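Local coordinates for protein hyaluronoglucosaminidase (Apis mellifera, PDB 1FCQ) that hydrolyses hyaluronan, as a family 56 glycosidase of bee venom built on a TIM-like barrel, and is a major allergen, at residues Phe11-Cys22 / Asp296-Ile307; Gln89-Asn97 / Thr168-Arg176. All blocks are in the same frame, centred on the assembly; numbering follows the deposited sequence.

Overall arrangement
Interaction 1 joins the first and last strands of the barrel, 12-16 and 297-301. Interaction 2 lies between two helices, 84-98 and 146-175. The centres of the two contacts are 22 Å apart, and their nearest atoms are about 12 Å apart, so they do not touch. Along the chain, 89-97 and 168-176 both fall between 11-22 and 296-307. Interaction 2 is therefore nested inside the loop that interaction 1 closes. Both belong to one seven-stranded (beta/alpha) barrel: interaction 1 pairs its first and last strands in parallel, and interaction 2 packs helices beside strand 180-183, part of the sheet 51-55, 107-111 and 180-183.

Interaction 1 (Phe11-Cys22 / Asp296-Ile307); sequences FNVYWNVPTFMC and DGFIIWGSSDDI
Val13 and Phe298 meet on one face of a parallel strand pair. Phe298 CB leaves strand 297-301 on the same face as Val13. Its chi1 of 53° sets CG between the backbone N and the carbonyl carbon, and the ring lies beside Val13. Phe11 CZ comes at the ring edge, 3.8 Å from Phe298 CD2. Val13 CG1 stands over one face, 3.8 Å from the centroid, a CH-pi contact. It is nearest to Phe298 CE1, at 3.5 Å, and also meets CD1. Phe298 CE2 lies between Val13 CG2 and Phe11 CE2, and CZ at the tip touches both Val13 methyls. The Phe11 ring in turn has Gly297 CA over its face, 3.5 Å from the ring centroid.

Strands 12-16 and 297-301 are the first and last of the (beta/alpha) barrel, and their pairing closes it. Tyr14 N bonds Phe298 O, and Tyr14 O accepts from Ile300 N at 2.9 Å. One residue thus bonds the two that flank Ile299, as in a parallel ladder. Asn16 OD1 lies at the edge of the Trp301 ring, 3.4 Å from CD1, and is hydrogen-bonded to Tyr265. Beyond the strands, Ile307 CD1 packs on Val17 CG1 and Pro18 CG. Nearby, Cys22 forms a disulfide with Cys313.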
loop_
_atom_site.group_PDB
_atom_site.type_symbol
_atom_site.label_atom_id
_atom_site.label_comp_id
_atom_site.label_asym_id
_atom_site.label_seq_id
_atom_site.Cartn_x
_atom_site.Cartn_y
_atom_site.Cartn_z
ATOM N N PHE A 11 -20.086 1.113 4.238
ATOM C CA PHE A 11 -19.134 0.418 3.360
ATOM C C PHE A 11 -18.805 1.376 2.222
ATOM O O PHE A 11 -19.684 1.764 1.454
ATOM C CB PHE A 11 -19.742 -0.899 2.893
ATOM C CG PHE A 11 -18.773 -1.827 2.215
ATOM C CD1 PHE A 11 -17.941 -2.639 2.969
ATOM C CD2 PHE A 11 -18.699 -1.878 0.835
ATOM C CE1 PHE A 11 -17.037 -3.490 2.355
ATOM C CE2 PHE A 11 -17.800 -2.738 0.217
ATOM C CZ PHE A 11 -16.975 -3.540 0.978
ATOM N N ASN A 12 -17.558 1.818 2.137
ATOM C CA ASN A 12 -17.141 2.798 1.146
ATOM C C ASN A 12 -16.142 2.245 0.135
ATOM O O ASN A 12 -15.077 1.754 0.505
ATOM C CB ASN A 12 -16.504 4.001 1.860
ATOM C CG ASN A 12 -17.475 4.723 2.777
ATOM O OD1 ASN A 12 -17.161 5.012 3.934
ATOM N ND2 ASN A 12 -18.656 5.000 2.246
ATOM N N VAL A 13 -16.508 2.315 -1.144
ATOM C CA VAL A 13 -15.600 1.859 -2.206
ATOM C C VAL A 13 -15.015 3.103 -2.870
ATOM O O VAL A 13 -15.737 4.004 -3.274
ATOM C CB VAL A 13 -16.270 0.959 -3.250
ATOM C CG1 VAL A 13 -15.266 0.455 -4.278
ATOM C CG2 VAL A 13 -16.932 -0.226 -2.548
ATOM N N TYR A 14 -13.684 3.161 -2.928
ATOM C CA TYR A 14 -13.015 4.337 -3.488
ATOM C C TYR A 14 -12.371 4.147 -4.848
ATOM O O TYR A 14 -11.729 3.132 -5.107
ATOM C CB TYR A 14 -11.881 4.766 -2.528
ATOM C CG TYR A 14 -12.394 5.289 -1.209
ATOM C CD1 TYR A 14 -12.618 4.442 -0.136
ATOM C CD2 TYR A 14 -12.660 6.654 -1.071
ATOM C CE1 TYR A 14 -13.098 4.965 1.064
ATOM C CE2 TYR A 14 -13.131 7.166 0.121
ATOM C CZ TYR A 14 -13.334 6.307 1.176
ATOM O OH TYR A 14 -13.818 6.806 2.374
ATOM N N TRP A 15 -12.533 5.177 -5.700
ATOM C CA TRP A 15 -11.901 5.101 -7.021
ATOM C C TRP A 15 -10.474 5.639 -6.936
ATOM O O TRP A 15 -10.300 6.834 -6.694
ATOM C CB TRP A 15 -12.695 5.960 -8.004
ATOM C CG TRP A 15 -12.368 5.783 -9.460
ATOM C CD1 TRP A 15 -11.830 6.712 -10.300
ATOM C CD2 TRP A 15 -12.594 4.612 -10.261
ATOM N NE1 TRP A 15 -11.695 6.203 -11.569
ATOM C CE2 TRP A 15 -12.169 4.909 -11.565
ATOM C CE3 TRP A 15 -13.127 3.354 -9.995
ATOM C CZ2 TRP A 15 -12.256 3.987 -12.609
ATOM C CZ3 TRP A 15 -13.220 2.431 -11.027
ATOM C CH2 TRP A 15 -12.783 2.764 -12.309
ATOM N N ASN A 16 -9.485 4.778 -7.161
ATOM C CA ASN A 16 -8.087 5.232 -7.141
ATOM C C ASN A 16 -7.377 4.802 -8.430
ATOM O O ASN A 16 -6.215 4.433 -8.504
ATOM C CB ASN A 16 -7.359 4.742 -5.892
ATOM C CG ASN A 16 -6.017 5.392 -5.625
ATOM O OD1 ASN A 16 -5.084 4.729 -5.128
ATOM N ND2 ASN A 16 -5.857 6.694 -5.909
ATOM N N VAL A 17 -8.176 4.812 -9.504
ATOM C CA VAL A 17 -7.666 4.475 -10.850
ATOM C C VAL A 17 -7.389 5.818 -11.505
ATOM O O VAL A 17 -8.245 6.711 -11.407
ATOM C CB VAL A 17 -8.729 3.689 -11.629
ATOM C CG1 VAL A 17 -8.248 3.412 -13.054
ATOM C CG2 VAL A 17 -9.077 2.360 -10.983
ATOM N N PRO A 18 -6.293 6.008 -12.217
ATOM C CA PRO A 18 -5.923 7.296 -12.770
ATOM C C PRO A 18 -6.591 7.622 -14.094
ATOM O O PRO A 18 -5.918 7.990 -15.054
ATOM C CB PRO A 18 -4.409 7.212 -12.903
ATOM C CG PRO A 18 -4.162 5.770 -13.158
ATOM C CD PRO A 18 -5.191 5.021 -12.340
ATOM N N THR A 19 -7.912 7.595 -14.066
ATOM C CA THR A 19 -8.710 7.905 -15.245
ATOM C C THR A 19 -8.612 9.365 -15.616
ATOM O O THR A 19 -8.988 9.730 -16.736
ATOM C CB THR A 19 -10.166 7.443 -15.064
ATOM O OG1 THR A 19 -10.642 7.801 -13.763
ATOM C CG2 THR A 19 -10.232 5.922 -15.212
ATOM N N PHE A 20 -7.989 10.247 -14.815
ATOM C CA PHE A 20 -7.769 11.621 -15.241
ATOM C C PHE A 20 -7.002 11.661 -16.561
ATOM O O PHE A 20 -7.201 12.579 -17.361
ATOM C CB PHE A 20 -7.020 12.418 -14.159
ATOM C CG PHE A 20 -5.569 12.047 -14.043
ATOM C CD1 PHE A 20 -4.604 12.737 -14.760
ATOM C CD2 PHE A 20 -5.163 11.010 -13.218
ATOM C CE1 PHE A 20 -3.271 12.387 -14.670
ATOM C CE2 PHE A 20 -3.829 10.666 -13.116
ATOM C CZ PHE A 20 -2.877 11.360 -13.841
ATOM N N MET A 21 -6.163 10.669 -16.837
ATOM C CA MET A 21 -5.371 10.556 -18.050
ATOM C C MET A 21 -6.254 10.363 -19.280
ATOM O O MET A 21 -5.759 10.547 -20.402
ATOM C CB MET A 21 -4.405 9.359 -17.959
ATOM C CG MET A 21 -3.638 9.338 -16.635
ATOM S SD MET A 21 -2.716 7.799 -16.409
ATOM C CE MET A 21 -1.585 7.996 -17.798
ATOM N N CYS A 22 -7.504 9.992 -19.110
ATOM C CA CYS A 22 -8.423 9.780 -20.225
ATOM C C CYS A 22 -9.291 10.990 -20.518
ATOM O O CYS A 22 -10.043 11.023 -21.510
ATOM C CB CYS A 22 -9.356 8.610 -19.874
ATOM S SG CYS A 22 -8.470 7.080 -19.492
ATOM N N ASP A 296 -14.287 -2.105 5.919
ATOM C CA ASP A 296 -15.076 -0.888 5.802
ATOM C C ASP A 296 -15.288 -0.414 4.377
ATOM O O ASP A 296 -15.884 0.635 4.179
ATOM C CB ASP A 296 -14.419 0.240 6.639
ATOM C CG ASP A 296 -14.300 -0.239 8.078
ATOM O OD1 ASP A 296 -15.366 -0.379 8.726
ATOM O OD2 ASP A 296 -13.185 -0.514 8.564
ATOM N N GLY A 297 -14.827 -1.184 3.400
ATOM C CA GLY A 297 -14.921 -0.849 1.990
ATOM C C GLY A 297 -13.620 -1.368 1.347
ATOM O O GLY A 297 -12.982 -2.270 1.872
ATOM N N PHE A 298 -13.266 -0.800 0.199
ATOM C CA PHE A 298 -12.031 -1.191 -0.474
ATOM C C PHE A 298 -11.698 -0.064 -1.454
ATOM O O PHE A 298 -12.550 0.770 -1.726
ATOM C CB PHE A 298 -12.031 -2.538 -1.168
ATOM C CG PHE A 298 -13.141 -2.784 -2.143
ATOM C CD1 PHE A 298 -12.967 -2.529 -3.490
ATOM C CD2 PHE A 298 -14.359 -3.291 -1.704
ATOM C CE1 PHE A 298 -13.992 -2.755 -4.394
ATOM C CE2 PHE A 298 -15.390 -3.496 -2.605
ATOM C CZ PHE A 298 -15.208 -3.232 -3.947
ATOM N N ILE A 299 -10.458 -0.098 -1.921
ATOM C CA ILE A 299 -9.952 0.929 -2.820
ATOM C C ILE A 299 -9.532 0.273 -4.133
ATOM O O ILE A 299 -8.717 -0.649 -4.129
ATOM C CB ILE A 299 -8.730 1.624 -2.165
ATOM C CG1 ILE A 299 -9.195 2.371 -0.909
ATOM C CG2 ILE A 299 -8.068 2.590 -3.138
ATOM C CD1 ILE A 299 -8.081 2.605 0.096
ATOM N N ILE A 300 -10.131 0.728 -5.227
ATOM C CA ILE A 300 -9.801 0.157 -6.538
ATOM C C ILE A 300 -8.640 0.949 -7.115
ATOM O O ILE A 300 -8.767 2.157 -7.358
ATOM C CB ILE A 300 -10.995 0.239 -7.493
ATOM C CG1 ILE A 300 -12.193 -0.467 -6.857
ATOM C CG2 ILE A 300 -10.631 -0.349 -8.856
ATOM C CD1 ILE A 300 -13.485 -0.209 -7.610
ATOM N N TRP A 301 -7.527 0.298 -7.374
ATOM C CA TRP A 301 -6.352 0.970 -7.888
ATOM C C TRP A 301 -6.121 0.630 -9.361
ATOM O O TRP A 301 -6.573 -0.411 -9.814
ATOM C CB TRP A 301 -5.140 0.532 -7.041
ATOM C CG TRP A 301 -3.858 1.193 -7.435
ATOM C CD1 TRP A 301 -3.462 2.472 -7.138
ATOM C CD2 TRP A 301 -2.810 0.625 -8.228
ATOM N NE1 TRP A 301 -2.230 2.723 -7.695
ATOM C CE2 TRP A 301 -1.808 1.603 -8.361
ATOM C CE3 TRP A 301 -2.613 -0.626 -8.815
ATOM C CZ2 TRP A 301 -0.643 1.376 -9.083
ATOM C CZ3 TRP A 301 -1.439 -0.855 -9.527
ATOM C CH2 TRP A 301 -0.471 0.156 -9.671
ATOM N N GLY A 302 -5.416 1.534 -10.025
ATOM C CA GLY A 302 -4.962 1.242 -11.391
ATOM C C GLY A 302 -3.584 1.865 -11.610
ATOM O O GLY A 302 -3.220 2.838 -10.961
ATOM N N SER A 303 -2.845 1.318 -12.565
ATOM C CA SER A 303 -1.544 1.816 -12.958
ATOM C C SER A 303 -1.709 2.795 -14.124
ATOM O O SER A 303 -2.478 2.518 -15.040
ATOM C CB SER A 303 -0.669 0.648 -13.405
ATOM O OG SER A 303 0.561 1.064 -13.952
ATOM N N SER A 304 -0.920 3.851 -14.131
ATOM C CA SER A 304 -0.943 4.842 -15.202
ATOM C C SER A 304 -0.665 4.252 -16.575
ATOM O O SER A 304 -1.279 4.618 -17.588
ATOM C CB SER A 304 0.108 5.904 -14.862
ATOM O OG SER A 304 0.367 6.752 -15.962
ATOM N N ASP A 305 0.246 3.286 -16.643
ATOM C CA ASP A 305 0.636 2.622 -17.873
ATOM C C ASP A 305 -0.485 1.874 -18.576
ATOM O O ASP A 305 -0.348 1.584 -19.770
ATOM C CB ASP A 305 1.754 1.610 -17.574
ATOM C CG ASP A 305 2.961 2.214 -16.894
ATOM O OD1 ASP A 305 3.246 3.411 -17.121
ATOM O OD2 ASP A 305 3.634 1.482 -16.132
ATOM N N ASP A 306 -1.564 1.525 -17.888
ATOM C CA ASP A 306 -2.651 0.764 -18.474
ATOM C C ASP A 306 -3.753 1.607 -19.085
ATOM O O ASP A 306 -4.678 1.021 -19.657
ATOM C CB ASP A 306 -3.226 -0.214 -17.432
ATOM C CG ASP A 306 -2.201 -1.250 -17.008
ATOM O OD1 ASP A 306 -1.130 -1.280 -17.664
ATOM O OD2 ASP A 306 -2.405 -2.031 -16.059
ATOM N N ILE A 307 -3.708 2.926 -18.966
ATOM C CA ILE A 307 -4.735 3.809 -19.495
ATOM C C ILE A 307 -4.152 5.162 -19.906
ATOM O O ILE A 307 -4.630 6.226 -19.522
ATOM C CB ILE A 307 -5.858 4.077 -18.476
ATOM C CG1 ILE A 307 -5.262 4.265 -17.072
ATOM C CG2 ILE A 307 -6.906 2.978 -18.476
ATOM C CD1 ILE A 307 -6.331 4.698 -16.081
#

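Interaction 2 (Gln89-Asn97 / Thr168-Arg176); sequences QVFRDHLIN and TLKAAKRMR
Phe91 receives Thr168 squarely on its ring. Thr168 CG2 stands 3.4 Å from the ring centroid, only 9° off the normal, a CH-pi contact over the centre of the face. Phe91 CG is anti to its own N (chi1 178°), which carries the ring across to helix 146-175. At the rim of the same ring, Ala172 CB lies in the plane, 4.0 Å from Phe91 CZ. Thr168 OG1 turns back to Phe164 O in its own helix. One turn on from Phe91, Leu95 CD1 sits on Ala172 CA at 3.7 Å.

These helices belong to the helical layer of the (beta/alpha) barrel. Their short segments cross at -39°, their axes come within 10.5 Å, and Leu95 and Ala172 also touch Trp181 of strand 180-183. Where helix 146-175 ends, the contact is still buried. Leu95 CD2 lies over the centre of one face of the Arg176 guanidinium, 3.8 Å from Arg176 CZ. Arg176 NH2 bonds Met175 O, and NH1 bonds Ile99 O.

The other side is looser and partly open to solvent. There the extended Met175 side chain brings CE to within 3.4 Å of Arg92 CG. The Arg92 chain then bends away, and its NE forms a salt bridge with Asp93 OD1. The exposed Ile96 reaches Arg176 NH1 with CG1, at 3.9 Å.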
loop_
_atom_site.group_PDB
_atom_site.type_symbol
_atom_site.label_atom_id
_atom_site.label_comp_id
_atom_site.label_asym_id
_atom_site.label_seq_id
_atom_site.Cartn_x
_atom_site.Cartn_y
_atom_site.Cartn_z
ATOM N N GLN A 89 11.751 17.218 4.935
ATOM C CA GLN A 89 11.582 18.469 4.192
ATOM C C GLN A 89 11.027 18.203 2.794
ATOM O O GLN A 89 10.108 18.880 2.325
ATOM C CB GLN A 89 12.888 19.246 4.134
ATOM C CG GLN A 89 13.345 19.775 5.490
ATOM C CD GLN A 89 14.144 21.057 5.336
ATOM O OE1 GLN A 89 13.569 22.092 4.991
ATOM N NE2 GLN A 89 15.444 20.985 5.587
ATOM N N VAL A 90 11.573 17.183 2.130
ATOM C CA VAL A 90 11.084 16.845 0.795
ATOM C C VAL A 90 9.653 16.327 0.901
ATOM O O VAL A 90 8.787 16.705 0.122
ATOM C CB VAL A 90 11.977 15.831 0.084
ATOM C CG1 VAL A 90 11.416 15.482 -1.293
ATOM C CG2 VAL A 90 13.396 16.390 -0.075
ATOM N N PHE A 91 9.391 15.472 1.894
ATOM C CA PHE A 91 8.057 14.926 2.093
ATOM C C PHE A 91 7.035 16.041 2.285
ATOM O O PHE A 91 5.965 15.989 1.687
ATOM C CB PHE A 91 7.994 14.002 3.323
ATOM C CG PHE A 91 6.605 13.459 3.560
ATOM C CD1 PHE A 91 6.096 12.464 2.742
ATOM C CD2 PHE A 91 5.818 13.962 4.576
ATOM C CE1 PHE A 91 4.826 11.961 2.954
ATOM C CE2 PHE A 91 4.560 13.449 4.808
ATOM C CZ PHE A 91 4.053 12.452 3.990
ATOM N N ARG A 92 7.375 17.012 3.133
ATOM C CA ARG A 92 6.443 18.117 3.335
ATOM C C ARG A 92 6.092 18.789 2.013
ATOM O O ARG A 92 4.927 19.033 1.713
ATOM C CB ARG A 92 7.005 19.163 4.303
ATOM C CG ARG A 92 5.976 20.287 4.469
ATOM C CD ARG A 92 6.593 21.668 4.380
ATOM N NE ARG A 92 7.882 21.572 3.695
ATOM C CZ ARG A 92 8.821 22.489 3.830
ATOM N NH1 ARG A 92 8.651 23.571 4.573
ATOM N NH2 ARG A 92 9.938 22.252 3.172
ATOM N N ASP A 93 7.112 19.111 1.210
ATOM C CA ASP A 93 6.844 19.757 -0.080
ATOM C C ASP A 93 6.016 18.886 -1.008
ATOM O O ASP A 93 5.113 19.376 -1.675
ATOM C CB ASP A 93 8.154 20.142 -0.762
ATOM C CG ASP A 93 8.801 21.339 -0.089
ATOM O OD1 ASP A 93 8.255 21.898 0.875
ATOM O OD2 ASP A 93 9.903 21.686 -0.558
ATOM N N HIS A 94 6.295 17.583 -1.045
ATOM C CA HIS A 94 5.517 16.680 -1.892
ATOM C C HIS A 94 4.058 16.646 -1.433
ATOM O O HIS A 94 3.136 16.731 -2.243
ATOM C CB HIS A 94 6.077 15.260 -1.888
ATOM C CG HIS A 94 7.248 14.958 -2.758
ATOM N ND1 HIS A 94 7.531 15.704 -3.884
ATOM C CD2 HIS A 94 8.208 13.994 -2.712
ATOM C CE1 HIS A 94 8.610 15.226 -4.468
ATOM N NE2 HIS A 94 9.043 14.187 -3.780
ATOM N N LEU A 95 3.829 16.532 -0.122
ATOM C CA LEU A 95 2.462 16.498 0.404
ATOM C C LEU A 95 1.716 17.775 0.080
ATOM O O LEU A 95 0.595 17.728 -0.423
ATOM C CB LEU A 95 2.531 16.212 1.914
ATOM C CG LEU A 95 1.182 16.075 2.625
ATOM C CD1 LEU A 95 1.319 15.157 3.835
ATOM C CD2 LEU A 95 0.713 17.455 3.044
ATOM N N ILE A 96 2.347 18.933 0.297
ATOM C CA ILE A 96 1.704 20.215 0.037
ATOM C C ILE A 96 1.423 20.384 -1.437
ATOM O O ILE A 96 0.361 20.843 -1.866
ATOM C CB ILE A 96 2.530 21.386 0.608
ATOM C CG1 ILE A 96 2.562 21.278 2.135
ATOM C CG2 ILE A 96 1.933 22.718 0.165
ATOM C CD1 ILE A 96 3.595 22.182 2.786
ATOM N N ASN A 97 2.387 19.984 -2.288
ATOM C CA ASN A 97 2.172 20.084 -3.715
ATOM C C ASN A 97 1.011 19.259 -4.230
ATOM O O ASN A 97 0.292 19.701 -5.117
ATOM C CB ASN A 97 3.438 19.626 -4.477
ATOM C CG ASN A 97 4.106 20.923 -4.924
ATOM O OD1 ASN A 97 4.450 21.757 -4.097
ATOM N ND2 ASN A 97 4.207 21.065 -6.227
ATOM N N THR A 168 7.212 10.221 9.280
ATOM C CA THR A 168 6.539 10.627 8.047
ATOM C C THR A 168 5.020 10.599 8.249
ATOM O O THR A 168 4.315 11.505 7.807
ATOM C CB THR A 168 6.924 9.709 6.881
ATOM O OG1 THR A 168 8.362 9.699 6.797
ATOM C CG2 THR A 168 6.346 10.212 5.577
ATOM N N LEU A 169 4.554 9.522 8.885
ATOM C CA LEU A 169 3.105 9.411 9.120
ATOM C C LEU A 169 2.654 10.513 10.069
ATOM O O LEU A 169 1.600 11.113 9.833
ATOM C CB LEU A 169 2.823 8.019 9.699
ATOM C CG LEU A 169 1.371 7.767 10.119
ATOM C CD1 LEU A 169 0.420 7.845 8.934
ATOM C CD2 LEU A 169 1.273 6.388 10.779
ATOM N N LYS A 170 3.447 10.812 11.103
ATOM C CA LYS A 170 3.096 11.889 12.036
ATOM C C LYS A 170 3.033 13.231 11.331
ATOM O O LYS A 170 2.098 14.008 11.554
ATOM C CB LYS A 170 4.131 12.011 13.156
ATOM C CG LYS A 170 3.908 11.145 14.371
ATOM C CD LYS A 170 5.028 11.373 15.381
ATOM C CE LYS A 170 5.195 12.830 15.788
ATOM N NZ LYS A 170 6.592 13.140 16.193
ATOM N N ALA A 171 3.980 13.491 10.429
ATOM C CA ALA A 171 3.996 14.716 9.654
ATOM C C ALA A 171 2.748 14.837 8.786
ATOM O O ALA A 171 2.103 15.873 8.754
ATOM C CB ALA A 171 5.261 14.827 8.816
ATOM N N ALA A 172 2.358 13.757 8.101
ATOM C CA ALA A 172 1.182 13.786 7.254
ATOM C C ALA A 172 -0.065 14.093 8.077
ATOM O O ALA A 172 -0.896 14.899 7.672
ATOM C CB ALA A 172 1.010 12.452 6.522
ATOM N N LYS A 173 -0.167 13.411 9.226
ATOM C CA LYS A 173 -1.340 13.609 10.079
ATOM C C LYS A 173 -1.380 15.018 10.650
ATOM O O LYS A 173 -2.465 15.597 10.813
ATOM C CB LYS A 173 -1.364 12.550 11.186
ATOM C CG LYS A 173 -1.734 11.165 10.679
ATOM C CD LYS A 173 -1.721 10.145 11.809
ATOM C CE LYS A 173 -2.794 10.413 12.863
ATOM N NZ LYS A 173 -2.579 9.508 14.030
ATOM N N ARG A 174 -0.223 15.557 11.000
ATOM C CA ARG A 174 -0.197 16.919 11.557
ATOM C C ARG A 174 -0.546 17.958 10.510
ATOM O O ARG A 174 -1.311 18.890 10.747
ATOM C CB ARG A 174 1.169 17.221 12.168
ATOM C CG ARG A 174 1.352 16.688 13.583
ATOM C CD ARG A 174 2.745 17.009 14.110
ATOM N NE ARG A 174 3.008 16.422 15.414
ATOM C CZ ARG A 174 4.116 16.624 16.123
ATOM N NH1 ARG A 174 5.088 17.403 15.663
ATOM N NH2 ARG A 174 4.260 16.042 17.308
ATOM N N MET A 175 -0.002 17.796 9.295
ATOM C CA MET A 175 -0.252 18.747 8.220
ATOM C C MET A 175 -1.644 18.671 7.633
ATOM O O MET A 175 -2.244 19.656 7.201
ATOM C CB MET A 175 0.774 18.503 7.104
ATOM C CG MET A 175 2.185 18.864 7.545
ATOM S SD MET A 175 3.392 18.266 6.343
ATOM C CE MET A 175 4.904 18.683 7.214
ATOM N N ARG A 176 -2.206 17.459 7.590
ATOM C CA ARG A 176 -3.537 17.207 7.039
ATOM C C ARG A 176 -4.317 16.396 8.060
ATOM O O ARG A 176 -4.554 15.211 7.897
ATOM C CB ARG A 176 -3.357 16.445 5.724
ATOM C CG ARG A 176 -2.604 17.236 4.647
ATOM C CD ARG A 176 -3.393 18.428 4.161
ATOM N NE ARG A 176 -2.685 19.276 3.212
ATOM C CZ ARG A 176 -1.832 20.257 3.473
ATOM N NH1 ARG A 176 -1.295 20.923 2.431
ATOM N NH2 ARG A 176 -1.450 20.637 4.677
#